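Local coordinates for nucleoprotein (Rift valley fever virus, PDB 3OV9), which encapsidates the viral RNA genome, protecting it from nucleases, and assembles into ring-shaped hexamers needed to form the nucleocapsid, at residues F28-F33 against M200-N205; A110-T115 against A150-P155; L122-W125 against G130-M133; P138-H143 against S170-Q175. All blocks are in the same frame, centred on the assembly; numbering follows the deposited sequence.

Interaction 1: residues F28-F33 against M200-N205; sequences FAYQGF and MNAAVN. With NO2 (nitrite ion), chain D.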
loop_
_atom_site.group_PDB
_atom_site.type_symbol
_atom_site.label_atom_id
_atom_site.label_comp_id
_atom_site.label_asym_id
_atom_site.label_seq_id
_atom_site.Cartn_x
_atom_site.Cartn_y
_atom_site.Cartn_z
ATOM N N PHE A 28 33.749 -12.638 18.042
ATOM C CA PHE A 28 32.906 -12.186 16.938
ATOM C C PHE A 28 31.456 -11.892 17.321
ATOM O O PHE A 28 30.651 -11.523 16.461
ATOM C CB PHE A 28 32.916 -13.224 15.803
ATOM C CG PHE A 28 34.285 -13.532 15.254
ATOM C CD1 PHE A 28 35.215 -12.522 15.014
ATOM C CD2 PHE A 28 34.624 -14.843 14.927
ATOM C CE1 PHE A 28 36.475 -12.819 14.493
ATOM C CE2 PHE A 28 35.880 -15.149 14.407
ATOM C CZ PHE A 28 36.807 -14.140 14.188
ATOM N N ALA A 29 31.125 -12.043 18.603
ATOM C CA ALA A 29 29.745 -11.898 19.075
ATOM C C ALA A 29 29.196 -10.480 18.914
ATOM O O ALA A 29 29.952 -9.510 18.832
ATOM C CB ALA A 29 29.630 -12.353 20.530
ATOM N N TYR A 30 27.871 -10.380 18.853
ATOM C CA TYR A 30 27.182 -9.093 18.824
ATOM C C TYR A 30 27.634 -8.238 20.004
ATOM O O TYR A 30 27.665 -8.716 21.137
ATOM C CB TYR A 30 25.671 -9.320 18.895
ATOM C CG TYR A 30 24.814 -8.068 18.856
ATOM C CD1 TYR A 30 24.246 -7.629 17.663
ATOM C CD2 TYR A 30 24.561 -7.335 20.017
ATOM C CE1 TYR A 30 23.446 -6.486 17.622
ATOM C CE2 TYR A 30 23.768 -6.186 19.987
ATOM C CZ TYR A 30 23.216 -5.771 18.788
ATOM O OH TYR A 30 22.432 -4.639 18.759
ATOM N N GLN A 31 27.997 -6.987 19.719
ATOM C CA GLN A 31 28.253 -5.984 20.757
ATOM C C GLN A 31 27.369 -4.768 20.505
ATOM O O GLN A 31 27.437 -4.161 19.433
ATOM C CB GLN A 31 29.730 -5.566 20.793
ATOM C CG GLN A 31 30.054 -4.561 21.909
ATOM C CD GLN A 31 31.497 -4.094 21.919
ATOM O OE1 GLN A 31 31.900 -3.249 21.115
ATOM N NE2 GLN A 31 32.281 -4.626 22.850
ATOM N N GLY A 32 26.548 -4.423 21.496
ATOM C CA GLY A 32 25.653 -3.265 21.410
ATOM C C GLY A 32 26.353 -1.937 21.650
ATOM O O GLY A 32 26.021 -0.928 21.021
ATOM N N PHE A 33 27.321 -1.937 22.564
ATOM C CA PHE A 33 28.102 -0.744 22.889
ATOM C C PHE A 33 29.425 -1.150 23.539
ATOM O O PHE A 33 29.568 -2.271 24.035
ATOM C CB PHE A 33 27.316 0.196 23.822
ATOM C CG PHE A 33 27.301 -0.251 25.258
ATOM C CD1 PHE A 33 28.040 0.431 26.219
ATOM C CD2 PHE A 33 26.567 -1.368 25.647
ATOM C CE1 PHE A 33 28.042 0.012 27.542
ATOM C CE2 PHE A 33 26.568 -1.798 26.972
ATOM C CZ PHE A 33 27.306 -1.106 27.919
ATOM N N MET A 200 20.308 -7.465 25.153
ATOM C CA MET A 200 20.233 -7.961 26.533
ATOM C C MET A 200 21.344 -8.978 26.792
ATOM O O MET A 200 22.154 -8.796 27.701
ATOM C CB MET A 200 18.855 -8.574 26.835
ATOM C CG MET A 200 18.666 -9.050 28.287
ATOM S SD MET A 200 17.130 -9.960 28.608
ATOM C CE MET A 200 17.421 -11.476 27.693
ATOM N N ASN A 201 21.395 -10.026 25.971
ATOM C CA ASN A 201 22.392 -11.086 26.140
ATOM C C ASN A 201 23.831 -10.610 25.956
ATOM O O ASN A 201 24.735 -11.093 26.639
ATOM C CB ASN A 201 22.089 -12.273 25.223
ATOM C CG ASN A 201 20.862 -13.062 25.665
ATOM O OD1 ASN A 201 20.583 -13.196 26.862
ATOM N ND2 ASN A 201 20.129 -13.599 24.697
ATOM N N ALA A 202 24.038 -9.662 25.043
ATOM C CA ALA A 202 25.357 -9.060 24.832
ATOM C C ALA A 202 25.895 -8.414 26.110
ATOM O O ALA A 202 27.054 -8.621 26.472
ATOM C CB ALA A 202 25.314 -8.045 23.690
ATOM N N ALA A 203 25.048 -7.648 26.797
ATOM C CA ALA A 203 25.448 -7.003 28.044
ATOM C C ALA A 203 25.616 -8.016 29.178
ATOM O O ALA A 203 26.532 -7.892 29.994
ATOM C CB ALA A 203 24.459 -5.909 28.429
ATOM N N VAL A 204 24.742 -9.020 29.216
ATOM C CA VAL A 204 24.807 -10.076 30.232
ATOM C C VAL A 204 26.147 -10.813 30.158
ATOM O O VAL A 204 26.731 -11.156 31.186
ATOM C CB VAL A 204 23.629 -11.079 30.100
ATOM C CG1 VAL A 204 23.845 -12.310 30.988
ATOM C CG2 VAL A 204 22.308 -10.399 30.455
ATOM N N ASN A 205 26.631 -11.023 28.936
ATOM C CA ASN A 205 27.831 -11.829 28.692
ATOM C C ASN A 205 29.107 -11.037 28.378
ATOM O O ASN A 205 30.144 -11.629 28.068
ATOM C CB ASN A 205 27.556 -12.848 27.580
ATOM C CG ASN A 205 26.529 -13.893 27.984
ATOM O OD1 ASN A 205 26.664 -14.550 29.016
ATOM N ND2 ASN A 205 25.501 -14.059 27.160
HETATM N N NO2 D . 27.086 -4.946 25.664
HETATM O O1 NO2 D . 28.509 -5.161 25.828
HETATM O O2 NO2 D . 26.806 -4.736 24.258
#
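A nitrite ion, probably carried over from the crystallisation liquor, sits between G32 and A202 and joins two segments that share no direct hydrogen bond. Its O2 atom accepts from the backbone of the linker after helix 18-28: G32 N lies 2.8 Å from nitrite O2, with an N-H...O angle of 139°, and F33 N makes a weak second bond to the same oxygen. On the other side A202 and A203 of helix 189-204 present only carbon, A203 CA standing 3.5 Å from the nitrite N. F33 lines the pocket, as does S206: with CG set between its backbone N and carbonyl carbon (chi1 78°), the F33 ring turns back until CE2 is 3.4 Å from the nitrite N, meeting the ion obliquely. F33 also packs on R106 and A109 of helix 104-110.

The direct contact is small and rests on one methyl group. A202 CB touches the Y30 ring at its edge, close to the ring plane, 3.8 Å from Y30 CD2, and comes nearer to the peptide, 3.5 Å from Y30 O. Placing CG anti to the backbone N (chi1 -179°) carries the ring edge to this methyl, while the hydroxyl bonds K74 of a second subunit.

The loop thus meets the helix through an alanine methyl, while the N-H groups of G32 and F33 turn to the ion between them. Y30 and F33 probably bind RNA, as in related proteins, within a region essential for oligomerization. These N-H groups can hold a small anion; the ion alone does not establish whether RNA uses the same site.

Interaction 2: residues A110-T115 against A150-P155; sequences ALAGWT and AGMVDP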
loop_
_atom_site.group_PDB
_atom_site.type_symbol
_atom_site.label_atom_id
_atom_site.label_comp_id
_atom_site.label_asym_id
_atom_site.label_seq_id
_atom_site.Cartn_x
_atom_site.Cartn_y
_atom_site.Cartn_z
ATOM N N ALA A 110 26.962 2.115 30.220
ATOM C CA ALA A 110 28.341 1.965 30.674
ATOM C C ALA A 110 28.454 2.177 32.175
ATOM O O ALA A 110 29.371 1.653 32.798
ATOM C CB ALA A 110 29.254 2.915 29.937
ATOM N N LEU A 111 27.518 2.947 32.738
ATOM C CA LEU A 111 27.501 3.264 34.168
ATOM C C LEU A 111 26.261 2.687 34.882
ATOM O O LEU A 111 25.670 3.322 35.768
ATOM C CB LEU A 111 27.642 4.782 34.368
ATOM C CG LEU A 111 28.909 5.427 33.779
ATOM C CD1 LEU A 111 28.756 6.935 33.624
ATOM C CD2 LEU A 111 30.150 5.094 34.604
ATOM N N ALA A 112 25.901 1.459 34.505
ATOM C CA ALA A 112 24.673 0.792 34.956
ATOM C C ALA A 112 24.531 0.636 36.471
ATOM O O ALA A 112 23.417 0.630 37.001
ATOM C CB ALA A 112 24.517 -0.557 34.266
ATOM N N GLY A 113 25.657 0.507 37.165
ATOM C CA GLY A 113 25.652 0.412 38.621
ATOM C C GLY A 113 24.966 1.594 39.277
ATOM O O GLY A 113 24.239 1.424 40.257
ATOM N N TRP A 114 25.187 2.786 38.725
ATOM C CA TRP A 114 24.527 3.993 39.224
ATOM C C TRP A 114 23.132 4.151 38.615
ATOM O O TRP A 114 22.183 4.479 39.324
ATOM C CB TRP A 114 25.383 5.236 38.965
ATOM C CG TRP A 114 24.910 6.467 39.709
ATOM C CD1 TRP A 114 25.278 6.857 40.968
ATOM C CD2 TRP A 114 23.990 7.462 39.234
ATOM N NE1 TRP A 114 24.643 8.034 41.306
ATOM C CE2 TRP A 114 23.847 8.424 40.260
ATOM C CE3 TRP A 114 23.276 7.636 38.040
ATOM C CZ2 TRP A 114 23.013 9.542 40.130
ATOM C CZ3 TRP A 114 22.447 8.747 37.911
ATOM C CH2 TRP A 114 22.329 9.687 38.951
ATOM N N THR A 115 23.015 3.895 37.312
ATOM C CA THR A 115 21.738 3.976 36.595
ATOM C C THR A 115 20.634 3.180 37.287
ATOM O O THR A 115 19.526 3.689 37.489
ATOM C CB THR A 115 21.884 3.487 35.130
ATOM O OG1 THR A 115 22.919 4.230 34.478
ATOM C CG2 THR A 115 20.572 3.650 34.350
ATOM N N ALA A 150 20.898 -5.149 32.228
ATOM C CA ALA A 150 21.519 -6.357 31.678
ATOM C C ALA A 150 23.015 -6.466 32.009
ATOM O O ALA A 150 23.522 -7.570 32.223
ATOM C CB ALA A 150 21.295 -6.429 30.179
ATOM N N GLY A 151 23.700 -5.324 32.072
ATOM C CA GLY A 151 25.130 -5.273 32.402
ATOM C C GLY A 151 25.457 -5.527 33.867
ATOM O O GLY A 151 26.627 -5.519 34.256
ATOM N N MET A 152 24.425 -5.742 34.679
ATOM C CA MET A 152 24.592 -6.056 36.100
ATOM C C MET A 152 24.368 -7.536 36.387
ATOM O O MET A 152 24.536 -7.993 37.524
ATOM C CB MET A 152 23.635 -5.214 36.954
ATOM C CG MET A 152 23.925 -3.723 36.967
ATOM S SD MET A 152 25.339 -3.272 37.984
ATOM C CE MET A 152 26.654 -3.247 36.762
ATOM N N VAL A 153 23.993 -8.284 35.353
ATOM C CA VAL A 153 23.646 -9.693 35.506
ATOM C C VAL A 153 24.909 -10.553 35.446
ATOM O O VAL A 153 25.727 -10.400 34.539
ATOM C CB VAL A 153 22.609 -10.146 34.438
ATOM C CG1 VAL A 153 22.231 -11.602 34.634
ATOM C CG2 VAL A 153 21.360 -9.274 34.499
ATOM N N ASP A 154 25.058 -11.429 36.436
ATOM C CA ASP A 154 26.166 -12.382 36.510
ATOM C C ASP A 154 25.786 -13.678 35.786
ATOM O O ASP A 154 24.957 -14.441 36.285
ATOM C CB ASP A 154 26.506 -12.657 37.982
ATOM C CG ASP A 154 27.602 -13.706 38.163
ATOM O OD1 ASP A 154 28.192 -14.162 37.161
ATOM O OD2 ASP A 154 27.869 -14.076 39.325
ATOM N N PRO A 155 26.401 -13.940 34.612
ATOM C CA PRO A 155 26.053 -15.122 33.811
ATOM C C PRO A 155 26.522 -16.447 34.418
ATOM O O PRO A 155 26.199 -17.513 33.885
ATOM C CB PRO A 155 26.765 -14.863 32.479
ATOM C CG PRO A 155 27.927 -14.016 32.837
ATOM C CD PRO A 155 27.459 -13.138 33.969
#
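Van der Waals packing carries the whole of this contact, in which M152 reaches from the loop before helix 159-180 to the first turn of helix 112-122. Its thioether sulfur rests on the backbone of a glycine, with M152 SD 3.8 Å from G113 CA, and the terminal methyl continues along the same peptide, M152 CE lying 3.9 Å from G113 N. Further back along the side chain, M152 CG meets the methyl of A112 at 4.2 Å from A112 CB. The chain reaches this position by folding rather than stretching: it bends at chi2 (-75°) and again at chi3 (94°), which swings SD and CE against the helix.

No hydrogen bond crosses between the segments. L111, the N-cap residue of helix 112-122, offers its carbonyl oxygen to two donors, W114 N at 3.0 Å from L111 O and T115 N. On the facing segment V153 N closes the 3-10 turn onto A150 O, and D154 forms a salt bridge with R215. Other partners cover M152 too, F217 of helix 211-220 and R8 of a third subunit, while W114 meets F11 of that subunit edge to face.

Small residues on the helix allow the thioether to lie close against the main chain. The buried association of loop and helix depends on shape and apolar surface, beside a face that receives the N-terminal arm of a neighbouring subunit.

Interaction 3: residues L122-W125 against G130-M133; sequences LSEW and GTTM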
loop_
_atom_site.group_PDB
_atom_site.type_symbol
_atom_site.label_atom_id
_atom_site.label_comp_id
_atom_site.label_asym_id
_atom_site.label_seq_id
_atom_site.Cartn_x
_atom_site.Cartn_y
_atom_site.Cartn_z
ATOM N N LEU A 122 13.619 7.534 40.159
ATOM C CA LEU A 122 13.018 7.995 38.902
ATOM C C LEU A 122 11.756 7.253 38.449
ATOM O O LEU A 122 11.149 7.626 37.441
ATOM C CB LEU A 122 14.069 7.979 37.782
ATOM C CG LEU A 122 15.241 8.956 37.914
ATOM C CD1 LEU A 122 16.369 8.587 36.959
ATOM C CD2 LEU A 122 14.787 10.381 37.676
ATOM N N SER A 123 11.372 6.222 39.204
ATOM C CA SER A 123 10.256 5.316 38.890
ATOM C C SER A 123 9.034 5.950 38.210
ATOM O O SER A 123 8.586 5.475 37.166
ATOM C CB SER A 123 9.814 4.582 40.164
ATOM O OG SER A 123 8.709 3.732 39.921
ATOM N N GLU A 124 8.509 7.018 38.800
ATOM C CA GLU A 124 7.263 7.622 38.323
ATOM C C GLU A 124 7.426 8.563 37.123
ATOM O O GLU A 124 6.439 9.104 36.615
ATOM C CB GLU A 124 6.525 8.318 39.475
ATOM C CG GLU A 124 6.069 7.369 40.584
ATOM C CD GLU A 124 5.300 6.167 40.058
ATOM O OE1 GLU A 124 4.256 6.358 39.396
ATOM O OE2 GLU A 124 5.743 5.027 40.305
ATOM N N TRP A 125 8.663 8.742 36.662
ATOM C CA TRP A 125 8.935 9.599 35.505
ATOM C C TRP A 125 9.529 8.849 34.310
ATOM O O TRP A 125 9.953 9.463 33.325
ATOM C CB TRP A 125 9.812 10.789 35.902
ATOM C CG TRP A 125 9.189 11.636 36.968
ATOM C CD1 TRP A 125 8.106 12.461 36.833
ATOM C CD2 TRP A 125 9.603 11.738 38.334
ATOM N NE1 TRP A 125 7.824 13.071 38.031
ATOM C CE2 TRP A 125 8.727 12.645 38.970
ATOM C CE3 TRP A 125 10.632 11.151 39.084
ATOM C CZ2 TRP A 125 8.848 12.982 40.322
ATOM C CZ3 TRP A 125 10.751 11.487 40.429
ATOM C CH2 TRP A 125 9.862 12.393 41.034
ATOM N N GLY A 130 6.818 2.554 37.560
ATOM C CA GLY A 130 6.821 1.464 38.534
ATOM C C GLY A 130 5.414 1.017 38.893
ATOM O O GLY A 130 5.160 -0.178 39.044
ATOM N N THR A 131 4.502 1.983 39.014
ATOM C CA THR A 131 3.090 1.710 39.304
ATOM C C THR A 131 2.449 0.804 38.248
ATOM O O THR A 131 1.722 -0.134 38.586
ATOM C CB THR A 131 2.279 3.024 39.454
ATOM O OG1 THR A 131 2.889 3.847 40.453
ATOM C CG2 THR A 131 0.836 2.739 39.867
ATOM N N THR A 132 2.724 1.087 36.976
ATOM C CA THR A 132 2.252 0.253 35.871
ATOM C C THR A 132 2.824 -1.167 35.979
ATOM O O THR A 132 2.096 -2.150 35.830
ATOM C CB THR A 132 2.589 0.888 34.497
ATOM O OG1 THR A 132 1.887 2.132 34.365
ATOM C CG2 THR A 132 2.188 -0.027 33.347
ATOM N N MET A 133 4.123 -1.263 36.257
ATOM C CA MET A 133 4.775 -2.560 36.438
ATOM C C MET A 133 4.173 -3.365 37.594
ATOM O O MET A 133 4.054 -4.589 37.500
ATOM C CB MET A 133 6.285 -2.393 36.633
ATOM C CG MET A 133 7.043 -1.910 35.394
ATOM S SD MET A 133 6.822 -2.896 33.894
ATOM C CE MET A 133 7.258 -4.547 34.457
#
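E124 and T131 make the closest polar approach, both carboxylate oxygens of the glutamate facing one hydroxyl. T131 OG1 is 3.0 Å from E124 OE1 and 3.1 Å from E124 OE2, almost equally far from both, and either hydrogen bond would be weak. The glutamate gets there by curling, bent at chi2 (-51°), and its side chain crosses that of T131 at about a right angle. S123 OG also donates to E124 OE2 over 3.3 Å, arriving from above the carboxylate plane.

The first amide of helix 130-136 is held loosely by the same serine. G130 N makes two weak bonds, one to S123 O at 3.4 Å and one to S123 OG at 3.2 Å.

Packing is close around the glycine, with S123 OG only 3.3 Å from G130 CA and the two CA atoms of S123 and G130 5.2 Å apart. W125, which lies beyond the contact and is probably important for dimerization, as in relatives, packs on V25 of a third subunit.

The 3-10 turn 123-125, folding back on the start of helix 130-136, forms with it the short connection between two consecutive helices of this orthogonal bundle.

Interaction 4: residues P138-H143 against S170-Q175; sequences PAYPRH and SLYLLQ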
loop_
_atom_site.group_PDB
_atom_site.type_symbol
_atom_site.label_atom_id
_atom_site.label_comp_id
_atom_site.label_asym_id
_atom_site.label_seq_id
_atom_site.Cartn_x
_atom_site.Cartn_y
_atom_site.Cartn_z
ATOM N N PRO A 138 3.407 -7.727 41.380
ATOM C CA PRO A 138 3.458 -6.970 42.633
ATOM C C PRO A 138 4.885 -6.645 43.084
ATOM O O PRO A 138 5.764 -7.514 43.042
ATOM C CB PRO A 138 2.764 -7.902 43.640
ATOM C CG PRO A 138 2.823 -9.265 43.015
ATOM C CD PRO A 138 2.719 -9.020 41.549
ATOM N N ALA A 139 5.096 -5.393 43.494
ATOM C CA ALA A 139 6.401 -4.887 43.945
ATOM C C ALA A 139 7.528 -5.167 42.947
ATOM O O ALA A 139 8.594 -5.674 43.321
ATOM C CB ALA A 139 6.748 -5.434 45.337
ATOM N N TYR A 140 7.287 -4.835 41.681
ATOM C CA TYR A 140 8.278 -5.068 40.633
ATOM C C TYR A 140 9.593 -4.356 40.960
ATOM O O TYR A 140 9.580 -3.190 41.340
ATOM C CB TYR A 140 7.762 -4.635 39.253
ATOM C CG TYR A 140 8.726 -5.025 38.156
ATOM C CD1 TYR A 140 8.691 -6.301 37.600
ATOM C CD2 TYR A 140 9.707 -4.134 37.711
ATOM C CE1 TYR A 140 9.594 -6.680 36.615
ATOM C CE2 TYR A 140 10.617 -4.502 36.727
ATOM C CZ TYR A 140 10.555 -5.780 36.185
ATOM O OH TYR A 140 11.447 -6.155 35.210
ATOM N N PRO A 141 10.735 -5.060 40.819
ATOM C CA PRO A 141 12.027 -4.462 41.150
ATOM C C PRO A 141 12.398 -3.276 40.259
ATOM O O PRO A 141 12.604 -3.434 39.052
ATOM C CB PRO A 141 13.015 -5.618 40.937
ATOM C CG PRO A 141 12.197 -6.843 41.057
ATOM C CD PRO A 141 10.875 -6.482 40.458
ATOM N N ARG A 142 12.488 -2.098 40.871
ATOM C CA ARG A 142 12.814 -0.869 40.152
ATOM C C ARG A 142 14.193 -0.909 39.492
ATOM O O ARG A 142 14.377 -0.355 38.416
ATOM C CB ARG A 142 12.682 0.354 41.070
ATOM C CG ARG A 142 11.305 1.035 41.044
ATOM C CD ARG A 142 10.181 0.084 41.419
ATOM N NE ARG A 142 8.911 0.771 41.662
ATOM C CZ ARG A 142 7.733 0.158 41.737
ATOM N NH1 ARG A 142 7.647 -1.155 41.573
ATOM N NH2 ARG A 142 6.632 0.863 41.967
ATOM N N HIS A 143 15.148 -1.588 40.130
ATOM C CA HIS A 143 16.507 -1.715 39.595
ATOM C C HIS A 143 16.561 -2.353 38.199
ATOM O O HIS A 143 17.542 -2.173 37.472
ATOM C CB HIS A 143 17.392 -2.518 40.558
ATOM C CG HIS A 143 17.654 -1.829 41.862
ATOM N ND1 HIS A 143 16.833 -1.980 42.958
ATOM C CD2 HIS A 143 18.651 -0.999 42.248
ATOM C CE1 HIS A 143 17.310 -1.267 43.964
ATOM N NE2 HIS A 143 18.412 -0.663 43.560
ATOM N N SER A 170 12.860 -9.248 31.627
ATOM C CA SER A 170 12.175 -9.297 30.331
ATOM C C SER A 170 10.713 -8.840 30.396
ATOM O O SER A 170 10.165 -8.373 29.390
ATOM C CB SER A 170 12.277 -10.693 29.713
ATOM O OG SER A 170 13.623 -11.005 29.382
ATOM N N LEU A 171 10.089 -8.967 31.569
ATOM C CA LEU A 171 8.731 -8.452 31.769
ATOM C C LEU A 171 8.701 -6.946 31.525
ATOM O O LEU A 171 7.830 -6.451 30.803
ATOM C CB LEU A 171 8.189 -8.790 33.165
ATOM C CG LEU A 171 6.723 -8.414 33.436
ATOM C CD1 LEU A 171 5.763 -9.374 32.734
ATOM C CD2 LEU A 171 6.431 -8.362 34.932
ATOM N N TYR A 172 9.662 -6.229 32.116
ATOM C CA TYR A 172 9.830 -4.797 31.863
ATOM C C TYR A 172 10.164 -4.497 30.400
ATOM O O TYR A 172 9.597 -3.574 29.814
ATOM C CB TYR A 172 10.893 -4.179 32.787
ATOM C CG TYR A 172 11.545 -2.944 32.201
ATOM C CD1 TYR A 172 10.931 -1.691 32.288
ATOM C CD2 TYR A 172 12.767 -3.032 31.533
ATOM C CE1 TYR A 172 11.525 -0.558 31.735
ATOM C CE2 TYR A 172 13.364 -1.912 30.975
ATOM C CZ TYR A 172 12.743 -0.680 31.077
ATOM O OH TYR A 172 13.347 0.425 30.524
ATOM N N LEU A 173 11.094 -5.264 29.827
ATOM C CA LEU A 173 11.555 -5.029 28.454
ATOM C C LEU A 173 10.424 -5.186 27.445
ATOM O O LEU A 173 10.397 -4.495 26.426
ATOM C CB LEU A 173 12.720 -5.954 28.091
ATOM C CG LEU A 173 14.087 -5.679 28.725
ATOM C CD1 LEU A 173 15.049 -6.793 28.358
ATOM C CD2 LEU A 173 14.643 -4.331 28.292
ATOM N N LEU A 174 9.499 -6.093 27.746
ATOM C CA LEU A 174 8.299 -6.303 26.936
ATOM C C LEU A 174 7.412 -5.058 26.915
ATOM O O LEU A 174 6.966 -4.627 25.849
ATOM C CB LEU A 174 7.517 -7.515 27.458
ATOM C CG LEU A 174 6.191 -7.910 26.795
ATOM C CD1 LEU A 174 6.388 -8.304 25.337
ATOM C CD2 LEU A 174 5.539 -9.046 27.572
ATOM N N GLN A 175 7.170 -4.486 28.094
ATOM C CA GLN A 175 6.328 -3.296 28.229
ATOM C C GLN A 175 7.014 -2.068 27.644
ATOM O O GLN A 175 6.408 -1.316 26.879
ATOM C CB GLN A 175 5.967 -3.035 29.698
ATOM C CG GLN A 175 5.558 -4.265 30.502
ATOM C CD GLN A 175 4.434 -5.063 29.863
ATOM O OE1 GLN A 175 3.398 -4.512 29.476
ATOM N NE2 GLN A 175 4.630 -6.374 29.759
#
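Y140, the loop residue that meets L171 and Y172, has its backbone fixed by a nearby arginine. R142 NH1 donates to Y140 O over 2.8 Å, nearly straight at 158°; the donor lies in the carbonyl plane on a lone pair, and the oxygen lies within 6° of the guanidinium plane. D134 pairs with that NH1 in a salt bridge and also accepts from Y140 N, so one carboxylate ties both ends of this turn together. At the far end of the side chain, Y140 OH donates to A168 O, one turn earlier on helix 159-180. The hydroxyl therefore comes close to Y172 without bonding it, Y140 OH standing 3.2 Å from Y172 CB and 3.6 Å from Y172 N.

The aromatic ring does the packing. With CG anti to the backbone N (chi1 -173°), Y140 extends from the loop to the helix, where Y140 CE1 meets L171 CD2 at 4.0 Å and Y140 CZ meets Y172 CB at 3.8 Å. These carbons approach the ring obliquely. The Y140 and L171 side chains slide past each other in opposite directions, whereas Y140 and Y172 cross at about a right angle. Over one face, P141 CD stands 3.4 Å above the Y140 ring plane, offset toward the rim.

The bond to A168 O and the ring packing hold the loop 138-143 against helix 159-180. M133 of helix 130-136 and A237 of helix 232-243 also touch Y140, while helix 189-204 packs against L173 and L174 of helix 159-180.

All four contacts belong to one all-helical chain, and their order along it is partly nested. Interaction 1 encloses the rest, interaction 3 lies inside interaction 2, interactions 2 and 4 alternate, and interaction 3 closes before interaction 4 opens. Interactions 3 and 4, with centres 10 Å apart, touch where R142 meets S123 and M133 meets Y140 and Y172. Interactions 1 and 2, with centres about 12 Å apart, meet through A150 and P155, while M200 links interaction 1 to helix 159-180 of interaction 4. Interactions 1 and 3, centres about 27 Å apart, do not touch. The packed body thus connects surfaces facing different neighbours: interaction 1 meets a second subunit, interactions 2 and 3 a third.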